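Local coordinates for protein class I phosphodiesterase PDEB1 (Leishmania major, PDB 2R8Q) that is a class I phosphodiesterase whose all-helical catalytic domain carries a zinc and a magnesium ion and here holds 3-isobutyl-1-methylxanthine, at residues 172-175 / 176-180; 203-206 / 207-211; 329-332 / 333-337. One frame throughout, in Å; residues are numbered along the deposited sequence.

Contact 1. Residues 172-175 / 176-180; sequences LEVH and HCSLA
The imidazole of His176 lies flat under the carbonyl oxygen of Leu172, one turn earlier in the helix: Leu172 O sits 3.1 Å above the ring plane, over its centre. That oxygen also takes the backbone N-H of His176, with His176 N to Leu172 O at 2.9 Å. The ring is folded back here because His176 CG stands beside its own backbone N (chi1 -52°), and its far end then meets the side chain of Leu172, where CB comes within 3.6 Å of His176 NE2. Water 1 lies in the ring plane at the edge, 2.8 Å from His176 NE2, and donates a longer bond of 3.2 Å to Glu173 OE2, tying the two polar side chains together.

One step round the helix, Leu179 lies across the His175 ring, its CG over one face near the rim and its CD1 against His175 NE2. Ser178 keeps OG close to the helix, 3.0 Å from Val174 O, the acceptor of its own N-H.

The second shell fixes these groups. Leu142 O accepts from His176 ND1, Asp143 OD2 is hydrogen-bonded to His175 NE2, and Asn149 ND2 holds Glu173 OE1. His176 also packs on the zinc ligand Asp141, while Val174, Cys177 and Ser178 face Ser166 and Leu162 of the second subunit.

With the side chain of Glu173 about 4 Å from the magnesium ion and that of His176 about 7 Å from the zinc ion, this turn lies in the surroundings of the metal site, and the water-linked pair is consistent with an outer-shell polar network there.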
ATOM      1  N   LEU A 172      -4.282   0.803  -8.752  1.00 17.96           N
ATOM      2  CA  LEU A 172      -3.395  -0.301  -9.092  1.00 17.47           C
ATOM      3  C   LEU A 172      -1.910   0.031  -9.046  1.00 16.54           C
ATOM      4  O   LEU A 172      -1.123  -0.707  -8.453  1.00 16.11           O
ATOM      5  CB  LEU A 172      -3.740  -0.823 -10.489  1.00 17.86           C
ATOM      6  CG  LEU A 172      -4.989  -1.693 -10.610  1.00 20.38           C
ATOM      7  CD1 LEU A 172      -5.475  -1.698 -12.048  1.00 22.07           C
ATOM      8  CD2 LEU A 172      -4.671  -3.094 -10.134  1.00 23.00           C
ATOM      9  N   GLU A 173      -1.525   1.139  -9.670  1.00 16.02           N
ATOM     10  CA  GLU A 173      -0.115   1.507  -9.732  1.00 15.89           C
ATOM     11  C   GLU A 173       0.574   1.704  -8.377  1.00 15.85           C
ATOM     12  O   GLU A 173       1.727   1.309  -8.205  1.00 16.57           O
ATOM     13  CB  GLU A 173       0.058   2.734 -10.631  1.00 16.28           C
ATOM     14  CG  GLU A 173      -0.302   2.485 -12.110  1.00 17.62           C
ATOM     15  CD  GLU A 173      -1.798   2.342 -12.362  1.00 18.39           C
ATOM     16  OE1 GLU A 173      -2.589   2.871 -11.559  1.00 16.59           O
ATOM     17  OE2 GLU A 173      -2.186   1.717 -13.374  1.00 18.37           O
ATOM     18  N   VAL A 174      -0.118   2.289  -7.406  1.00 16.25           N
ATOM     19  CA  VAL A 174       0.493   2.458  -6.092  1.00 17.20           C
ATOM     20  C   VAL A 174       0.665   1.068  -5.474  1.00 17.13           C
ATOM     21  O   VAL A 174       1.671   0.790  -4.819  1.00 16.87           O
ATOM     22  CB  VAL A 174      -0.377   3.347  -5.176  1.00 19.41           C
ATOM     23  CG1 VAL A 174       0.185   3.350  -3.752  1.00 20.61           C
ATOM     24  CG2 VAL A 174      -0.406   4.768  -5.722  1.00 19.18           C
ATOM     25  N   HIS A 175      -0.314   0.195  -5.705  1.00 16.34           N
ATOM     26  CA  HIS A 175      -0.268  -1.173  -5.194  1.00 17.51           C
ATOM     27  C   HIS A 175       0.942  -1.903  -5.781  1.00 15.62           C
ATOM     28  O   HIS A 175       1.663  -2.594  -5.058  1.00 15.74           O
ATOM     29  CB  HIS A 175      -1.558  -1.916  -5.565  1.00 18.97           C
ATOM     30  CG  HIS A 175      -1.630  -3.322  -5.049  1.00 20.86           C
ATOM     31  ND1 HIS A 175      -1.654  -3.625  -3.704  1.00 23.65           N
ATOM     32  CD2 HIS A 175      -1.717  -4.507  -5.701  1.00 21.44           C
ATOM     33  CE1 HIS A 175      -1.755  -4.934  -3.549  1.00 23.82           C
ATOM     34  NE2 HIS A 175      -1.795  -5.492  -4.747  1.00 22.33           N
ATOM     35  N   HIS A 176       1.176  -1.747  -7.083  1.00 14.84           N
ATOM     36  CA  HIS A 176       2.319  -2.424  -7.704  1.00 14.79           C
ATOM     37  C   HIS A 176       3.629  -1.938  -7.070  1.00 15.74           C
ATOM     38  O   HIS A 176       4.551  -2.727  -6.834  1.00 15.71           O
ATOM     39  CB  HIS A 176       2.374  -2.170  -9.221  1.00 14.68           C
ATOM     40  CG  HIS A 176       1.096  -2.461  -9.948  1.00 14.19           C
ATOM     41  ND1 HIS A 176       0.349  -3.603  -9.742  1.00 14.30           N
ATOM     42  CD2 HIS A 176       0.469  -1.779 -10.939  1.00 14.78           C
ATOM     43  CE1 HIS A 176      -0.679  -3.611 -10.573  1.00 16.23           C
ATOM     44  NE2 HIS A 176      -0.629  -2.516 -11.312  1.00 14.39           N
ATOM     45  N   CYS A 177       3.713  -0.636  -6.803  1.00 16.16           N
ATOM     46  CA  CYS A 177       4.912  -0.067  -6.188  1.00 16.21           C
ATOM     47  C   CYS A 177       5.122  -0.649  -4.795  1.00 16.71           C
ATOM     48  O   CYS A 177       6.242  -0.984  -4.416  1.00 15.76           O
ATOM     49  CB  CYS A 177       4.795   1.455  -6.077  1.00 16.50           C
ATOM     50  SG  CYS A 177       4.968   2.340  -7.641  1.00 16.55           S
ATOM     51  N   SER A 178       4.039  -0.762  -4.035  1.00 16.74           N
ATOM     52  CA  SER A 178       4.117  -1.302  -2.681  1.00 18.43           C
ATOM     53  C   SER A 178       4.666  -2.723  -2.677  1.00 19.05           C
ATOM     54  O   SER A 178       5.471  -3.087  -1.811  1.00 19.13           O
ATOM     55  CB  SER A 178       2.734  -1.276  -2.024  1.00 20.65           C
ATOM     56  OG  SER A 178       2.253   0.052  -1.922  1.00 24.52           O
ATOM     57  N   LEU A 179       4.235  -3.532  -3.640  1.00 18.43           N
ATOM     58  CA  LEU A 179       4.721  -4.903  -3.715  1.00 17.41           C
ATOM     59  C   LEU A 179       6.159  -4.957  -4.219  1.00 17.17           C
ATOM     60  O   LEU A 179       6.921  -5.848  -3.842  1.00 17.03           O
ATOM     61  CB  LEU A 179       3.811  -5.748  -4.606  1.00 18.24           C
ATOM     62  CG  LEU A 179       2.444  -6.040  -3.981  1.00 20.85           C
ATOM     63  CD1 LEU A 179       1.594  -6.829  -4.954  1.00 21.36           C
ATOM     64  CD2 LEU A 179       2.628  -6.824  -2.688  1.00 25.21           C
ATOM     65  N   ALA A 180       6.536  -4.009  -5.072  1.00 15.73           N
ATOM     66  CA  ALA A 180       7.903  -3.971  -5.576  1.00 16.29           C
ATOM     67  C   ALA A 180       8.830  -3.735  -4.387  1.00 15.87           C
ATOM     68  O   ALA A 180       9.863  -4.386  -4.252  1.00 16.10           O
ATOM     69  CB  ALA A 180       8.060  -2.850  -6.595  1.00 16.77           C
TER
HETATM   70  O   HOH W   1      -1.853  -1.434 -13.527  1.00 14.58           O

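Contact 2. Residues 203-206 / 207-211; sequences AYRA and LIDCV
Asp209 OD1 takes the N-H of Arg205 NE in a salt bridge of 2.9 Å, nearly straight at 168°. The oxygen lies in the guanidinium plane, at its edge, and receives the proton on its syn side, somewhat out of the carboxylate plane; the two flat groups are turned 69° apart. Arg205 gets there by a bend at chi2 (48°), which turns the chain along the helix toward the next turn and brings its CD within 3.6 Å of Asp209 OD1. The other carboxylate oxygen, OD2, forms a salt bridge with Arg243 of helix 239-254, so the aspartate is shared by two arginines, which would probably stabilise its negative charge.

Other side chains lie against backbone carbonyls. Ile208 lays CG1 3.2 Å from Tyr204 O, the carbonyl that accepts the backbone N-H of Ile208, and Cys210 SG is 3.4 Å from Ala206 O. Tyr204 makes an edge-to-face pair with Phe192, and Ile208 packs on Cys177 and on Ala165 of the second subunit.

Arg205 and Asp209 form an i to i+4 salt bridge on a regular alpha helix, set within the all-helical phosphodiesterase catalytic domain.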
ATOM      1  N   ALA A 203      17.467   5.058  -7.569  1.00 15.07           N
ATOM      2  CA  ALA A 203      16.848   3.926  -8.253  1.00 15.15           C
ATOM      3  C   ALA A 203      15.392   3.730  -7.843  1.00 15.22           C
ATOM      4  O   ALA A 203      14.531   3.504  -8.693  1.00 14.72           O
ATOM      5  CB  ALA A 203      17.648   2.658  -7.984  1.00 17.38           C
ATOM      6  N   TYR A 204      15.112   3.803  -6.543  1.00 15.42           N
ATOM      7  CA  TYR A 204      13.741   3.629  -6.079  1.00 15.65           C
ATOM      8  C   TYR A 204      12.818   4.719  -6.611  1.00 15.71           C
ATOM      9  O   TYR A 204      11.686   4.442  -7.007  1.00 15.72           O
ATOM     10  CB  TYR A 204      13.670   3.605  -4.548  1.00 16.82           C
ATOM     11  CG  TYR A 204      13.857   2.229  -3.951  1.00 16.93           C
ATOM     12  CD1 TYR A 204      15.074   1.848  -3.388  1.00 18.30           C
ATOM     13  CD2 TYR A 204      12.808   1.305  -3.943  1.00 17.81           C
ATOM     14  CE1 TYR A 204      15.243   0.582  -2.829  1.00 19.05           C
ATOM     15  CE2 TYR A 204      12.966   0.036  -3.388  1.00 18.41           C
ATOM     16  CZ  TYR A 204      14.187  -0.317  -2.831  1.00 19.45           C
ATOM     17  OH  TYR A 204      14.344  -1.557  -2.256  1.00 21.06           O
ATOM     18  N   ARG A 205      13.290   5.961  -6.621  1.00 14.94           N
ATOM     19  CA  ARG A 205      12.447   7.033  -7.119  1.00 15.10           C
ATOM     20  C   ARG A 205      12.171   6.850  -8.608  1.00 14.93           C
ATOM     21  O   ARG A 205      11.065   7.105  -9.073  1.00 15.04           O
ATOM     22  CB  ARG A 205      13.087   8.400  -6.855  1.00 15.91           C
ATOM     23  CG  ARG A 205      12.195   9.566  -7.268  1.00 18.40           C
ATOM     24  CD  ARG A 205      10.780   9.380  -6.735  1.00 23.68           C
ATOM     25  NE  ARG A 205       9.854  10.410  -7.200  1.00 28.24           N
ATOM     26  CZ  ARG A 205       9.676  11.582  -6.602  1.00 31.24           C
ATOM     27  NH1 ARG A 205      10.360  11.882  -5.503  1.00 32.80           N
ATOM     28  NH2 ARG A 205       8.810  12.453  -7.101  1.00 32.87           N
ATOM     29  N   ALA A 206      13.171   6.393  -9.352  1.00 15.57           N
ATOM     30  CA  ALA A 206      12.993   6.175 -10.783  1.00 15.64           C
ATOM     31  C   ALA A 206      12.004   5.038 -11.039  1.00 15.10           C
ATOM     32  O   ALA A 206      11.118   5.152 -11.887  1.00 15.83           O
ATOM     33  CB  ALA A 206      14.339   5.864 -11.437  1.00 15.70           C
ATOM     34  N   LEU A 207      12.154   3.941 -10.300  1.00 13.87           N
ATOM     35  CA  LEU A 207      11.263   2.799 -10.455  1.00 13.48           C
ATOM     36  C   LEU A 207       9.823   3.219 -10.153  1.00 13.71           C
ATOM     37  O   LEU A 207       8.910   2.932 -10.929  1.00 14.09           O
ATOM     38  CB  LEU A 207      11.707   1.664  -9.523  1.00 14.82           C
ATOM     39  CG  LEU A 207      10.875   0.376  -9.479  1.00 14.81           C
ATOM     40  CD1 LEU A 207      11.754  -0.785  -9.032  1.00 16.97           C
ATOM     41  CD2 LEU A 207       9.693   0.559  -8.528  1.00 16.51           C
ATOM     42  N   ILE A 208       9.631   3.917  -9.038  1.00 14.18           N
ATOM     43  CA  ILE A 208       8.304   4.372  -8.634  1.00 14.19           C
ATOM     44  C   ILE A 208       7.706   5.347  -9.655  1.00 15.97           C
ATOM     45  O   ILE A 208       6.533   5.225 -10.020  1.00 15.12           O
ATOM     46  CB  ILE A 208       8.370   5.011  -7.225  1.00 14.66           C
ATOM     47  CG1 ILE A 208       8.645   3.906  -6.201  1.00 15.80           C
ATOM     48  CG2 ILE A 208       7.076   5.766  -6.914  1.00 15.58           C
ATOM     49  CD1 ILE A 208       9.107   4.390  -4.834  1.00 15.97           C
ATOM     50  N   ASP A 209       8.505   6.306 -10.120  1.00 15.10           N
ATOM     51  CA  ASP A 209       8.021   7.266 -11.110  1.00 15.79           C
ATOM     52  C   ASP A 209       7.544   6.540 -12.359  1.00 15.67           C
ATOM     53  O   ASP A 209       6.498   6.865 -12.927  1.00 15.67           O
ATOM     54  CB  ASP A 209       9.121   8.252 -11.523  1.00 17.84           C
ATOM     55  CG  ASP A 209       9.436   9.273 -10.447  1.00 20.76           C
ATOM     56  OD1 ASP A 209       8.558   9.542  -9.594  1.00 23.31           O
ATOM     57  OD2 ASP A 209      10.558   9.824 -10.474  1.00 23.31           O
ATOM     58  N   CYS A 210       8.324   5.555 -12.789  1.00 15.59           N
ATOM     59  CA  CYS A 210       7.985   4.794 -13.981  1.00 13.11           C
ATOM     60  C   CYS A 210       6.707   3.980 -13.829  1.00 14.64           C
ATOM     61  O   CYS A 210       5.874   3.962 -14.731  1.00 15.23           O
ATOM     62  CB  CYS A 210       9.153   3.888 -14.372  1.00 14.55           C
ATOM     63  SG  CYS A 210      10.492   4.803 -15.170  1.00 17.14           S
ATOM     64  N   VAL A 211       6.546   3.310 -12.693  1.00 14.21           N
ATOM     65  CA  VAL A 211       5.339   2.522 -12.479  1.00 13.87           C
ATOM     66  C   VAL A 211       4.116   3.439 -12.418  1.00 13.22           C
ATOM     67  O   VAL A 211       3.084   3.153 -13.022  1.00 14.32           O
ATOM     68  CB  VAL A 211       5.411   1.706 -11.165  1.00 12.42           C
ATOM     69  CG1 VAL A 211       4.104   0.950 -10.952  1.00 15.00           C
ATOM     70  CG2 VAL A 211       6.566   0.725 -11.220  1.00 14.54           C
TER

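Contact 3. Residues 329-332 / 333-337; sequences MQWC and VDTVN
Gln330 reaches forward along helix 330-348 to Asp334: its amide NE2 donates to Asp334 OD1 over 3.0 Å, almost straight at 168°. Its CG is anti to the backbone N (chi1 -176°) and the chain then bends at chi2, which carries the amide along the helix and lets Val333 CG1 come within 3.9 Å of Gln330 NE2. The acceptor lies in the amide plane, yet the donor approaches from above the carboxylate, 46° out of its plane. The backbone closes the same pair a second time, Asp334 N to Gln330 O at 3.0 Å.

Trp331 contributes its carbonyl. Thr335 grips that oxygen twice, through its hydroxyl, with OG1 to Trp331 O at 2.8 Å, and through its amide, with N to Trp331 O at 2.9 Å, the two donors arriving from opposite faces of the carbonyl plane. The hydroxyl proton is thereby committed to the helix backbone, and OG1 also lies near the edge of the indole, 4.3 Å from Trp331 CD1.

Cys332 follows with SG over one face of the Trp331 ring, toward its rim, while its carbonyl accepts the N-H of Val336.

Among its neighbours, the turn packs against two helices: Trp331 and Cys332 touch Thr114, Tyr115 and Thr118 of helix 102-118, and Cys332, Val333 and Val336 touch Phe318, Val322 and Ile310 of helix 302-324.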
ATOM      1  N   MET A 329      13.371   4.354 -33.229  1.00 20.23           N
ATOM      2  CA  MET A 329      12.263   3.408 -33.088  1.00 20.21           C
ATOM      3  C   MET A 329      11.244   3.539 -34.221  1.00 20.20           C
ATOM      4  O   MET A 329      10.055   3.280 -34.042  1.00 18.96           O
ATOM      5  CB  MET A 329      11.574   3.609 -31.728  1.00 19.96           C
ATOM      6  CG  MET A 329      12.362   3.044 -30.548  1.00 18.97           C
ATOM      7  SD  MET A 329      11.905   3.755 -28.943  1.00 20.94           S
ATOM      8  CE  MET A 329      10.182   3.300 -28.839  1.00 19.40           C
ATOM      9  N   GLN A 330      11.720   3.931 -35.397  1.00 21.55           N
ATOM     10  CA  GLN A 330      10.849   4.094 -36.551  1.00 21.42           C
ATOM     11  C   GLN A 330      10.060   2.829 -36.884  1.00 20.63           C
ATOM     12  O   GLN A 330       8.910   2.911 -37.309  1.00 21.03           O
ATOM     13  CB  GLN A 330      11.673   4.514 -37.771  1.00 23.13           C
ATOM     14  CG  GLN A 330      10.848   4.812 -39.019  1.00 22.98           C
ATOM     15  CD  GLN A 330       9.834   5.921 -38.802  1.00 23.88           C
ATOM     16  OE1 GLN A 330      10.143   6.951 -38.204  1.00 25.32           O
ATOM     17  NE2 GLN A 330       8.618   5.719 -39.301  1.00 25.27           N
ATOM     18  N   TRP A 331      10.669   1.664 -36.685  1.00 20.54           N
ATOM     19  CA  TRP A 331       9.993   0.409 -36.999  1.00 21.23           C
ATOM     20  C   TRP A 331       8.670   0.268 -36.242  1.00 21.24           C
ATOM     21  O   TRP A 331       7.747  -0.385 -36.717  1.00 20.61           O
ATOM     22  CB  TRP A 331      10.916  -0.785 -36.706  1.00 22.02           C
ATOM     23  CG  TRP A 331      10.856  -1.312 -35.300  1.00 22.10           C
ATOM     24  CD1 TRP A 331       9.894  -2.127 -34.768  1.00 21.93           C
ATOM     25  CD2 TRP A 331      11.789  -1.054 -34.244  1.00 22.64           C
ATOM     26  NE1 TRP A 331      10.170  -2.389 -33.450  1.00 22.16           N
ATOM     27  CE2 TRP A 331      11.327  -1.744 -33.101  1.00 22.72           C
ATOM     28  CE3 TRP A 331      12.971  -0.305 -34.151  1.00 23.39           C
ATOM     29  CZ2 TRP A 331      12.006  -1.709 -31.878  1.00 22.93           C
ATOM     30  CZ3 TRP A 331      13.647  -0.270 -32.934  1.00 22.67           C
ATOM     31  CH2 TRP A 331      13.159  -0.969 -31.814  1.00 22.65           C
ATOM     32  N   CYS A 332       8.580   0.887 -35.067  1.00 21.49           N
ATOM     33  CA  CYS A 332       7.356   0.820 -34.272  1.00 20.27           C
ATOM     34  C   CYS A 332       6.227   1.511 -35.018  1.00 20.37           C
ATOM     35  O   CYS A 332       5.110   1.004 -35.085  1.00 21.57           O
ATOM     36  CB  CYS A 332       7.549   1.512 -32.923  1.00 19.54           C
ATOM     37  SG  CYS A 332       8.799   0.763 -31.873  1.00 22.22           S
ATOM     38  N   VAL A 333       6.530   2.681 -35.572  1.00 21.22           N
ATOM     39  CA  VAL A 333       5.549   3.449 -36.326  1.00 21.39           C
ATOM     40  C   VAL A 333       5.189   2.733 -37.623  1.00 22.01           C
ATOM     41  O   VAL A 333       4.016   2.641 -37.981  1.00 21.45           O
ATOM     42  CB  VAL A 333       6.083   4.862 -36.660  1.00 22.41           C
ATOM     43  CG1 VAL A 333       5.134   5.568 -37.618  1.00 22.57           C
ATOM     44  CG2 VAL A 333       6.236   5.673 -35.383  1.00 22.50           C
ATOM     45  N   ASP A 334       6.198   2.226 -38.325  1.00 22.26           N
ATOM     46  CA  ASP A 334       5.950   1.524 -39.578  1.00 23.52           C
ATOM     47  C   ASP A 334       5.068   0.305 -39.364  1.00 23.16           C
ATOM     48  O   ASP A 334       4.195   0.015 -40.178  1.00 22.72           O
ATOM     49  CB  ASP A 334       7.263   1.079 -40.226  1.00 24.96           C
ATOM     50  CG  ASP A 334       8.167   2.241 -40.570  1.00 27.39           C
ATOM     51  OD1 ASP A 334       7.644   3.341 -40.829  1.00 29.55           O
ATOM     52  OD2 ASP A 334       9.401   2.046 -40.597  1.00 28.65           O
ATOM     53  N   THR A 335       5.288  -0.406 -38.263  1.00 21.68           N
ATOM     54  CA  THR A 335       4.508  -1.602 -37.990  1.00 20.78           C
ATOM     55  C   THR A 335       3.090  -1.309 -37.508  1.00 21.09           C
ATOM     56  O   THR A 335       2.154  -2.019 -37.867  1.00 21.71           O
ATOM     57  CB  THR A 335       5.217  -2.504 -36.965  1.00 19.85           C
ATOM     58  OG1 THR A 335       6.544  -2.790 -37.422  1.00 22.57           O
ATOM     59  CG2 THR A 335       4.466  -3.817 -36.805  1.00 19.76           C
ATOM     60  N   VAL A 336       2.919  -0.271 -36.697  1.00 21.51           N
ATOM     61  CA  VAL A 336       1.577   0.043 -36.232  1.00 22.35           C
ATOM     62  C   VAL A 336       0.739   0.487 -37.432  1.00 22.88           C
ATOM     63  O   VAL A 336      -0.452   0.191 -37.506  1.00 21.83           O
ATOM     64  CB  VAL A 336       1.575   1.149 -35.140  1.00 24.21           C
ATOM     65  CG1 VAL A 336       1.959   2.490 -35.731  1.00 26.65           C
ATOM     66  CG2 VAL A 336       0.199   1.219 -34.486  1.00 26.30           C
ATOM     67  N   ASN A 337       1.369   1.179 -38.379  1.00 23.53           N
ATOM     68  CA  ASN A 337       0.651   1.637 -39.564  1.00 25.20           C
ATOM     69  C   ASN A 337       0.277   0.462 -40.459  1.00 24.30           C
ATOM     70  O   ASN A 337      -0.837   0.406 -40.980  1.00 24.88           O
ATOM     71  CB  ASN A 337       1.490   2.641 -40.363  1.00 27.27           C
ATOM     72  CG  ASN A 337       1.703   3.949 -39.621  1.00 30.29           C
ATOM     73  OD1 ASN A 337       0.816   4.427 -38.916  1.00 32.68           O
ATOM     74  ND2 ASN A 337       2.877   4.544 -39.794  1.00 30.91           N
TER

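Overall arrangement
Contacts 1 and 2 sit on consecutive helices, 171-184 and 197-212, which pack directly: Cys177 SG meets Val211 CB at 3.6 Å. Both touch the second subunit and lie on the same side of the chain's centre. Contact 2 is the more buried; contact 1 is partly buried and closer to the metals. Contact 3, on helix 330-348, stands apart, its centre about 31 Å from that of contact 1 and 27 Å from that of contact 2, with two exposed residues and no neighbouring subunit against it. The chemistry follows: histidines and a bridging water near the metal ions, a salt bridge within one helix whose aspartate also reaches Arg243, and an amide-to-carboxylate hydrogen bond at the surface.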